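PDB 3NQI: putative lipoprotein from Bacteroides fragilis, which is of unconfirmed function but, as a putative lipoprotein, may be anchored to a membrane and bind a lipid-like ligand. Local coordinates for residues V125-Y130 with S189-Y194; T87-E92 with Y155-K160. All blocks are in the same frame, centred on the assembly; numbering follows the deposited sequence.

Interaction 1 (V125-Y130 with S189-Y194); sequences VLPVLY and SSFKAY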
ATOM      1  N   VAL A 125      -2.645  -0.732   4.504  1.00 19.99           N
ATOM      2  CA  VAL A 125      -2.741  -0.162   3.181  1.00 17.43           C
ATOM      3  C   VAL A 125      -2.404   1.325   3.176  1.00 19.09           C
ATOM      4  O   VAL A 125      -2.939   2.078   3.984  1.00 16.54           O
ATOM      5  CB  VAL A 125      -4.099  -0.409   2.538  1.00 16.77           C
ATOM      6  CG1 VAL A 125      -4.111   0.209   1.072  1.00 16.22           C
ATOM      7  CG2 VAL A 125      -4.363  -1.930   2.459  1.00 19.01           C
ATOM      8  N   LEU A 126      -1.483   1.708   2.280  1.00 13.31           N
ATOM      9  CA  LEU A 126      -1.173   3.135   2.039  1.00 16.65           C
ATOM     10  C   LEU A 126      -1.801   3.643   0.752  1.00 17.62           C
ATOM     11  O   LEU A 126      -1.517   3.146  -0.300  1.00 16.81           O
ATOM     12  CB  LEU A 126       0.341   3.374   2.035  1.00 18.37           C
ATOM     13  CG  LEU A 126       1.104   3.486   3.359  1.00 23.11           C
ATOM     14  CD1 LEU A 126       0.748   2.437   4.302  1.00 28.80           C
ATOM     15  CD2 LEU A 126       2.680   3.545   3.019  1.00 18.71           C
ATOM     16  N   PRO A 127      -2.712   4.648   0.833  1.00 16.39           N
ATOM     17  CA  PRO A 127      -3.035   5.374  -0.398  1.00 18.35           C
ATOM     18  C   PRO A 127      -1.885   6.295  -0.754  1.00 22.06           C
ATOM     19  O   PRO A 127      -1.463   7.040   0.135  1.00 27.73           O
ATOM     20  CB  PRO A 127      -4.262   6.189  -0.012  1.00 16.97           C
ATOM     21  CG  PRO A 127      -4.540   5.876   1.408  1.00 19.99           C
ATOM     22  CD  PRO A 127      -3.333   5.294   2.008  1.00 20.04           C
ATOM     23  N   VAL A 128      -1.256   6.191  -1.942  1.00 19.73           N
ATOM     24  CA  VAL A 128      -0.207   7.095  -2.295  1.00 17.30           C
ATOM     25  C   VAL A 128      -0.655   8.059  -3.442  1.00 19.97           C
ATOM     26  O   VAL A 128      -1.195   7.613  -4.460  1.00 19.15           O
ATOM     27  CB  VAL A 128       1.127   6.357  -2.663  1.00 19.57           C
ATOM     28  CG1 VAL A 128       2.222   7.395  -2.664  1.00 18.58           C
ATOM     29  CG2 VAL A 128       1.415   5.285  -1.646  1.00 16.86           C
ATOM     30  N   LEU A 129      -0.507   9.367  -3.215  1.00 18.25           N
ATOM     31  CA  LEU A 129      -0.661  10.433  -4.250  1.00 18.68           C
ATOM     32  C   LEU A 129       0.772  10.893  -4.592  1.00 22.46           C
ATOM     33  O   LEU A 129       1.542  11.344  -3.735  1.00 21.02           O
ATOM     34  CB  LEU A 129      -1.569  11.558  -3.772  1.00 23.61           C
ATOM     35  CG  LEU A 129      -2.282  12.542  -4.722  1.00 29.37           C
ATOM     36  CD1 LEU A 129      -3.192  11.834  -5.707  1.00 29.89           C
ATOM     37  CD2 LEU A 129      -3.086  13.529  -3.892  1.00 27.17           C
ATOM     38  N   TYR A 130       1.150  10.694  -5.845  1.00 18.54           N
ATOM     39  CA  TYR A 130       2.507  10.952  -6.253  1.00 19.56           C
ATOM     40  C   TYR A 130       2.635  11.436  -7.706  1.00 20.35           C
ATOM     41  O   TYR A 130       1.656  11.538  -8.416  1.00 22.59           O
ATOM     42  CB  TYR A 130       3.330   9.724  -5.978  1.00 20.15           C
ATOM     43  CG  TYR A 130       2.996   8.471  -6.747  1.00 20.88           C
ATOM     44  CD1 TYR A 130       1.900   7.695  -6.428  1.00 18.47           C
ATOM     45  CD2 TYR A 130       3.816   8.026  -7.779  1.00 17.20           C
ATOM     46  CE1 TYR A 130       1.557   6.536  -7.170  1.00 20.36           C
ATOM     47  CE2 TYR A 130       3.512   6.851  -8.500  1.00 20.85           C
ATOM     48  CZ  TYR A 130       2.402   6.105  -8.177  1.00 23.75           C
ATOM     49  OH  TYR A 130       2.117   4.979  -8.870  1.00 26.27           O
ATOM     50  N   SER A 189      -2.527   8.306  -8.482  1.00 21.14           N
ATOM     51  CA  SER A 189      -2.892   7.737  -7.190  1.00 20.62           C
ATOM     52  C   SER A 189      -2.788   6.208  -7.288  1.00 22.38           C
ATOM     53  O   SER A 189      -3.047   5.607  -8.357  1.00 21.61           O
ATOM     54  CB  SER A 189      -4.292   8.212  -6.810  1.00 25.32           C
ATOM     55  OG  SER A 189      -5.175   7.862  -7.833  1.00 30.22           O
ATOM     56  N   SER A 190      -2.319   5.584  -6.221  1.00 22.06           N
ATOM     57  CA  SER A 190      -2.270   4.128  -6.120  1.00 24.61           C
ATOM     58  C   SER A 190      -2.444   3.678  -4.680  1.00 22.65           C
ATOM     59  O   SER A 190      -1.959   4.339  -3.757  1.00 22.62           O
ATOM     60  CB  SER A 190      -0.918   3.582  -6.581  1.00 24.11           C
ATOM     61  OG  SER A 190      -0.531   4.005  -7.875  1.00 36.22           O
ATOM     62  N   PHE A 191      -3.061   2.524  -4.473  1.00 17.74           N
ATOM     63  CA  PHE A 191      -2.983   1.875  -3.164  1.00 16.99           C
ATOM     64  C   PHE A 191      -1.787   0.930  -3.138  1.00 20.01           C
ATOM     65  O   PHE A 191      -1.499   0.306  -4.163  1.00 18.52           O
ATOM     66  CB  PHE A 191      -4.170   1.089  -2.875  1.00 19.65           C
ATOM     67  CG  PHE A 191      -5.369   1.913  -2.597  1.00 19.34           C
ATOM     68  CD1 PHE A 191      -5.498   2.570  -1.403  1.00 21.42           C
ATOM     69  CD2 PHE A 191      -6.374   1.985  -3.511  1.00 25.67           C
ATOM     70  CE1 PHE A 191      -6.654   3.322  -1.137  1.00 21.62           C
ATOM     71  CE2 PHE A 191      -7.495   2.741  -3.264  1.00 22.45           C
ATOM     72  CZ  PHE A 191      -7.634   3.384  -2.060  1.00 24.14           C
ATOM     73  N   LYS A 192      -1.102   0.859  -1.994  1.00 16.82           N
ATOM     74  CA  LYS A 192       0.009  -0.111  -1.784  1.00 16.64           C
ATOM     75  C   LYS A 192      -0.314  -0.880  -0.504  1.00 19.69           C
ATOM     76  O   LYS A 192      -0.561  -0.286   0.553  1.00 20.49           O
ATOM     77  CB  LYS A 192       1.334   0.629  -1.665  1.00 13.42           C
ATOM     78  CG  LYS A 192       1.717   1.386  -2.949  1.00 20.78           C
ATOM     79  CD  LYS A 192       2.270   0.353  -3.997  1.00 26.21           C
ATOM     80  CE  LYS A 192       2.357   0.883  -5.356  1.00 35.78           C
ATOM     81  NZ  LYS A 192       2.664  -0.289  -6.235  1.00 31.35           N
ATOM     82  N   ALA A 193      -0.363  -2.200  -0.623  1.00 18.45           N
ATOM     83  CA  ALA A 193      -0.695  -3.077   0.486  1.00 18.67           C
ATOM     84  C   ALA A 193       0.556  -3.817   0.990  1.00 17.07           C
ATOM     85  O   ALA A 193       1.387  -4.309   0.187  1.00 19.87           O
ATOM     86  CB  ALA A 193      -1.804  -4.076   0.074  1.00 17.83           C
ATOM     87  N   TYR A 194       0.679  -3.879   2.323  1.00 17.08           N
ATOM     88  CA  TYR A 194       1.862  -4.384   3.038  1.00 17.31           C
ATOM     89  C   TYR A 194       1.505  -5.475   4.020  1.00 20.89           C
ATOM     90  O   TYR A 194       0.775  -5.253   5.007  1.00 17.79           O
ATOM     91  CB  TYR A 194       2.581  -3.283   3.839  1.00 19.82           C
ATOM     92  CG  TYR A 194       3.057  -2.158   2.970  1.00 15.78           C
ATOM     93  CD1 TYR A 194       2.209  -1.125   2.603  1.00 15.36           C
ATOM     94  CD2 TYR A 194       4.311  -2.167   2.459  1.00 15.82           C
ATOM     95  CE1 TYR A 194       2.623  -0.124   1.735  1.00 18.27           C
ATOM     96  CE2 TYR A 194       4.769  -1.144   1.611  1.00 18.02           C
ATOM     97  CZ  TYR A 194       3.950  -0.150   1.255  1.00 17.32           C
ATOM     98  OH  TYR A 194       4.401   0.817   0.386  1.00 18.64           O
TER
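The carbonyl oxygen of Ser190 takes the shortest bond between the strands: Val128 N lies 2.7 Å from Ser190 O, with a nearly straight N-H...O angle of 176°. Ser190 N answers to Val128 O, and Leu126 and Lys192 exchange a second reciprocal pair, Leu126 N to Lys192 O at 2.8 Å. In the non-hydrogen-bonded pairs that flank and separate these, CA-H groups lean on the same carbonyls, Ser189 CA reaching Val128 O at 3.2 Å.

The two faces differ in chemistry. On one, the Phe191 side chain crosses those of Val125 and Pro127 at a slant, its CD1 3.7 Å from Val125 CG1 and its CE1 3.9 Å from Pro127 CB; Phe107 also meets this ring. On the other, Leu126 CD2 approaches Tyr194 CE1 at 3.9 Å, the side chains crossing at about a right angle, while Tyr194 OH bonds to Phe150 O. Farther along, Tyr130 holds CG between its backbone N and carbonyl carbon (chi1 65°), which turns the ring back along its own strand; its hydroxyl bonds Ser190 OG at 3.0 Å.

The antiparallel ladder thus separates a mainly apolar side from a mixed one, where a hydroxyl pair tethers Tyr130, its ring also packed by Phe150 and His148.

Interaction 2 (T87-E92 with Y155-K160); sequences TPKVGE and YTDDIK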
ATOM      1  N   THR A  87      15.103  -3.956   9.396  1.00 26.79           N
ATOM      2  CA  THR A  87      16.552  -3.919   9.353  1.00 30.11           C
ATOM      3  C   THR A  87      16.933  -3.215  10.675  1.00 28.57           C
ATOM      4  O   THR A  87      16.114  -2.527  11.236  1.00 26.06           O
ATOM      5  CB  THR A  87      17.046  -3.182   8.115  1.00 30.35           C
ATOM      6  OG1 THR A  87      18.464  -3.290   8.047  1.00 37.68           O
ATOM      7  CG2 THR A  87      16.636  -1.678   8.160  1.00 30.45           C
ATOM      8  N   PRO A  88      18.130  -3.440  11.191  1.00 29.36           N
ATOM      9  CA  PRO A  88      18.399  -2.887  12.532  1.00 31.94           C
ATOM     10  C   PRO A  88      18.429  -1.372  12.614  1.00 30.41           C
ATOM     11  O   PRO A  88      17.916  -0.815  13.554  1.00 29.14           O
ATOM     12  CB  PRO A  88      19.782  -3.453  12.864  1.00 33.19           C
ATOM     13  CG  PRO A  88      19.883  -4.668  12.051  1.00 34.16           C
ATOM     14  CD  PRO A  88      19.184  -4.379  10.777  1.00 31.82           C
ATOM     15  N   LYS A  89      19.038  -0.724  11.631  1.00 31.57           N
ATOM     16  CA  LYS A  89      19.167   0.731  11.612  1.00 31.43           C
ATOM     17  C   LYS A  89      19.430   1.262  10.193  1.00 32.59           C
ATOM     18  O   LYS A  89      19.663   0.489   9.277  1.00 33.27           O
ATOM     19  CB  LYS A  89      20.306   1.137  12.533  1.00 33.60           C
ATOM     20  CG  LYS A  89      21.680   0.574  12.135  1.00 39.65           C
ATOM     21  CD  LYS A  89      22.796   0.976  13.132  1.00 44.71           C
ATOM     22  CE  LYS A  89      24.121   0.418  12.669  1.00 49.48           C
ATOM     23  NZ  LYS A  89      25.232   0.889  13.526  1.00 55.55           N
ATOM     24  N   VAL A  90      19.447   2.577  10.025  1.00 32.78           N
ATOM     25  CA  VAL A  90      19.687   3.158   8.707  1.00 35.36           C
ATOM     26  C   VAL A  90      21.065   2.741   8.184  1.00 38.34           C
ATOM     27  O   VAL A  90      22.036   2.765   8.918  1.00 39.79           O
ATOM     28  CB  VAL A  90      19.552   4.685   8.736  1.00 36.26           C
ATOM     29  CG1 VAL A  90      20.019   5.289   7.414  1.00 34.00           C
ATOM     30  CG2 VAL A  90      18.093   5.076   9.072  1.00 31.83           C
ATOM     31  N   GLY A  91      21.137   2.315   6.924  1.00 42.47           N
ATOM     32  CA  GLY A  91      22.426   1.956   6.293  1.00 44.88           C
ATOM     33  C   GLY A  91      22.767   0.472   6.301  1.00 47.80           C
ATOM     34  O   GLY A  91      23.774   0.070   5.707  1.00 51.08           O
ATOM     35  N   GLU A  92      21.954  -0.347   6.968  1.00 48.25           N
ATOM     36  CA  GLU A  92      22.181  -1.803   7.020  1.00 49.49           C
ATOM     37  C   GLU A  92      21.444  -2.502   5.898  1.00 48.97           C
ATOM     38  O   GLU A  92      20.591  -1.917   5.241  1.00 46.94           O
ATOM     39  CB  GLU A  92      21.709  -2.395   8.365  1.00 48.95           C
ATOM     40  CG  GLU A  92      22.435  -1.846   9.592  1.00 51.85           C
ATOM     41  CD  GLU A  92      23.755  -2.521   9.871  1.00 57.52           C
ATOM     42  OE1 GLU A  92      24.628  -2.575   8.980  1.00 60.96           O
ATOM     43  OE2 GLU A  92      23.923  -2.996  11.015  1.00 69.88           O
ATOM     44  N   TYR A 155      12.947  -0.076  11.624  1.00 20.23           N
ATOM     45  CA  TYR A 155      14.333  -0.111  12.146  1.00 22.43           C
ATOM     46  C   TYR A 155      14.270  -0.730  13.531  1.00 24.81           C
ATOM     47  O   TYR A 155      13.864  -0.103  14.500  1.00 25.44           O
ATOM     48  CB  TYR A 155      15.009   1.273  12.163  1.00 24.75           C
ATOM     49  CG  TYR A 155      15.112   1.834  10.764  1.00 25.51           C
ATOM     50  CD1 TYR A 155      16.032   1.322   9.853  1.00 24.53           C
ATOM     51  CD2 TYR A 155      14.249   2.810  10.336  1.00 21.43           C
ATOM     52  CE1 TYR A 155      16.101   1.802   8.561  1.00 24.36           C
ATOM     53  CE2 TYR A 155      14.299   3.302   9.051  1.00 24.31           C
ATOM     54  CZ  TYR A 155      15.212   2.809   8.163  1.00 23.49           C
ATOM     55  OH  TYR A 155      15.223   3.266   6.869  1.00 23.87           O
ATOM     56  N   THR A 156      14.690  -1.975  13.634  1.00 24.79           N
ATOM     57  CA  THR A 156      14.421  -2.699  14.870  1.00 27.72           C
ATOM     58  C   THR A 156      15.242  -2.249  16.094  1.00 29.99           C
ATOM     59  O   THR A 156      14.785  -2.429  17.212  1.00 29.25           O
ATOM     60  CB  THR A 156      14.537  -4.182  14.631  1.00 27.01           C
ATOM     61  OG1 THR A 156      15.852  -4.466  14.142  1.00 28.37           O
ATOM     62  CG2 THR A 156      13.479  -4.608  13.629  1.00 25.90           C
ATOM     63  N   ASP A 157      16.411  -1.630  15.892  1.00 32.52           N
ATOM     64  CA  ASP A 157      17.168  -1.037  17.013  1.00 35.61           C
ATOM     65  C   ASP A 157      16.352   0.010  17.756  1.00 35.98           C
ATOM     66  O   ASP A 157      16.602   0.259  18.905  1.00 37.72           O
ATOM     67  CB  ASP A 157      18.469  -0.352  16.552  1.00 38.03           C
ATOM     68  CG  ASP A 157      19.586  -1.350  16.198  1.00 39.97           C
ATOM     69  OD1 ASP A 157      19.422  -2.577  16.455  1.00 42.90           O
ATOM     70  OD2 ASP A 157      20.622  -0.899  15.657  1.00 48.50           O
ATOM     71  N   ASP A 158      15.389   0.625  17.096  1.00 35.61           N
ATOM     72  CA  ASP A 158      14.590   1.667  17.736  1.00 37.81           C
ATOM     73  C   ASP A 158      13.487   1.146  18.630  1.00 36.87           C
ATOM     74  O   ASP A 158      12.861   1.941  19.369  1.00 38.83           O
ATOM     75  CB  ASP A 158      13.999   2.607  16.686  1.00 39.11           C
ATOM     76  CG  ASP A 158      15.079   3.369  15.906  1.00 44.91           C
ATOM     77  OD1 ASP A 158      16.244   3.404  16.374  1.00 53.19           O
ATOM     78  OD2 ASP A 158      14.767   3.944  14.839  1.00 48.07           O
ATOM     79  N   ILE A 159      13.258  -0.165  18.610  1.00 33.85           N
ATOM     80  CA  ILE A 159      12.180  -0.749  19.422  1.00 32.81           C
ATOM     81  C   ILE A 159      12.701  -1.066  20.799  1.00 33.66           C
ATOM     82  O   ILE A 159      13.563  -1.918  20.971  1.00 33.89           O
ATOM     83  CB  ILE A 159      11.571  -2.009  18.800  1.00 30.99           C
ATOM     84  CG1 ILE A 159      11.210  -1.775  17.324  1.00 28.28           C
ATOM     85  CG2 ILE A 159      10.339  -2.450  19.618  1.00 29.89           C
ATOM     86  CD1 ILE A 159      10.865  -3.080  16.565  1.00 28.70           C
ATOM     87  N   LYS A 160      12.159  -0.388  21.797  1.00 33.80           N
ATOM     88  CA  LYS A 160      12.547  -0.642  23.171  1.00 35.78           C
ATOM     89  C   LYS A 160      11.518  -1.457  23.961  1.00 32.50           C
ATOM     90  O   LYS A 160      10.360  -1.537  23.616  1.00 29.52           O
ATOM     91  CB  LYS A 160      12.830   0.685  23.860  1.00 40.46           C
ATOM     92  CG  LYS A 160      14.279   1.213  23.592  1.00 47.29           C
ATOM     93  CD  LYS A 160      14.468   1.832  22.226  1.00 50.83           C
ATOM     94  CE  LYS A 160      15.966   2.124  21.875  1.00 56.07           C
ATOM     95  NZ  LYS A 160      16.147   3.317  20.945  1.00 57.75           N
TER
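Val90 lays its CG2 methyl over one face of the Tyr155 ring, offset toward the rim. This is a CH-pi contact, with CG2 4.0 Å from the centroid of the Tyr155 ring and 22° off its normal. The methyl sits nearest the phenol end, 3.8 Å from Tyr155 CZ. Thr87 meets the same ring obliquely: its side chain runs beside that of Tyr155, pointing the same way, and CG2 comes within 3.5 Å of Tyr155 CD1. The torsion of Thr87 (chi1 -174°) sets OG1 opposite its backbone N and wedges CG2 between the N and the carbonyl carbon; OG1 is bonded to Ser93 O. The tyrosine hydroxyl, at the far end of the ring, is bonded to Asp95 and Arg171, so the polar end of this buried side chain is held by two partners.

Two backbone bonds hold the chains together beside the ring. Thr156 N donates to Thr87 O at 2.8 Å, the donor tilted 26° out of the carbonyl plane, and Tyr155 CA also touches that oxygen. One residue on, Asp157 N reaches Pro88 O at 2.9 Å, in the carbonyl plane and on a lone pair. The Asp157 side chain continues past this carbonyl to the aliphatic part of Lys89, where OD2 lies 3.7 Å from Lys89 CB. Lys89 NZ and Asp157 OD2 are 5.4 Å apart, too far for a salt bridge, although their opposite charges may still attract.

Beyond Pro88 the chain reverses through a type II beta turn from Lys89 to Glu92, with Gly91 at its third position. The arrangement is that of two neighbouring parallel strands, 78-87 and 148-155, ending together at the edge of the fold: Tyr155 leads straight into the 3-10 turn 156-158, and Thr87, through Pro88, into the type II turn.

From the N terminus, the chain first builds strands 11-21 to 68-73, then runs along strand 78-87 into 87-92, the first half of interaction 2. It continues to 125-130 on strand 123-132, the first half of interaction 1, and only then through helix 138-145 and strand 148-155 to 155-160, which closes interaction 2. The return to 189-194 on strand 186-195 closes interaction 1 last, so the two loops cross rather than nest. Strand 78-87 links them, pairing in parallel with both 148-155 and 186-195. Interaction 1 lies near the middle of the chain and interaction 2 at its periphery, their centres about 24 Å apart.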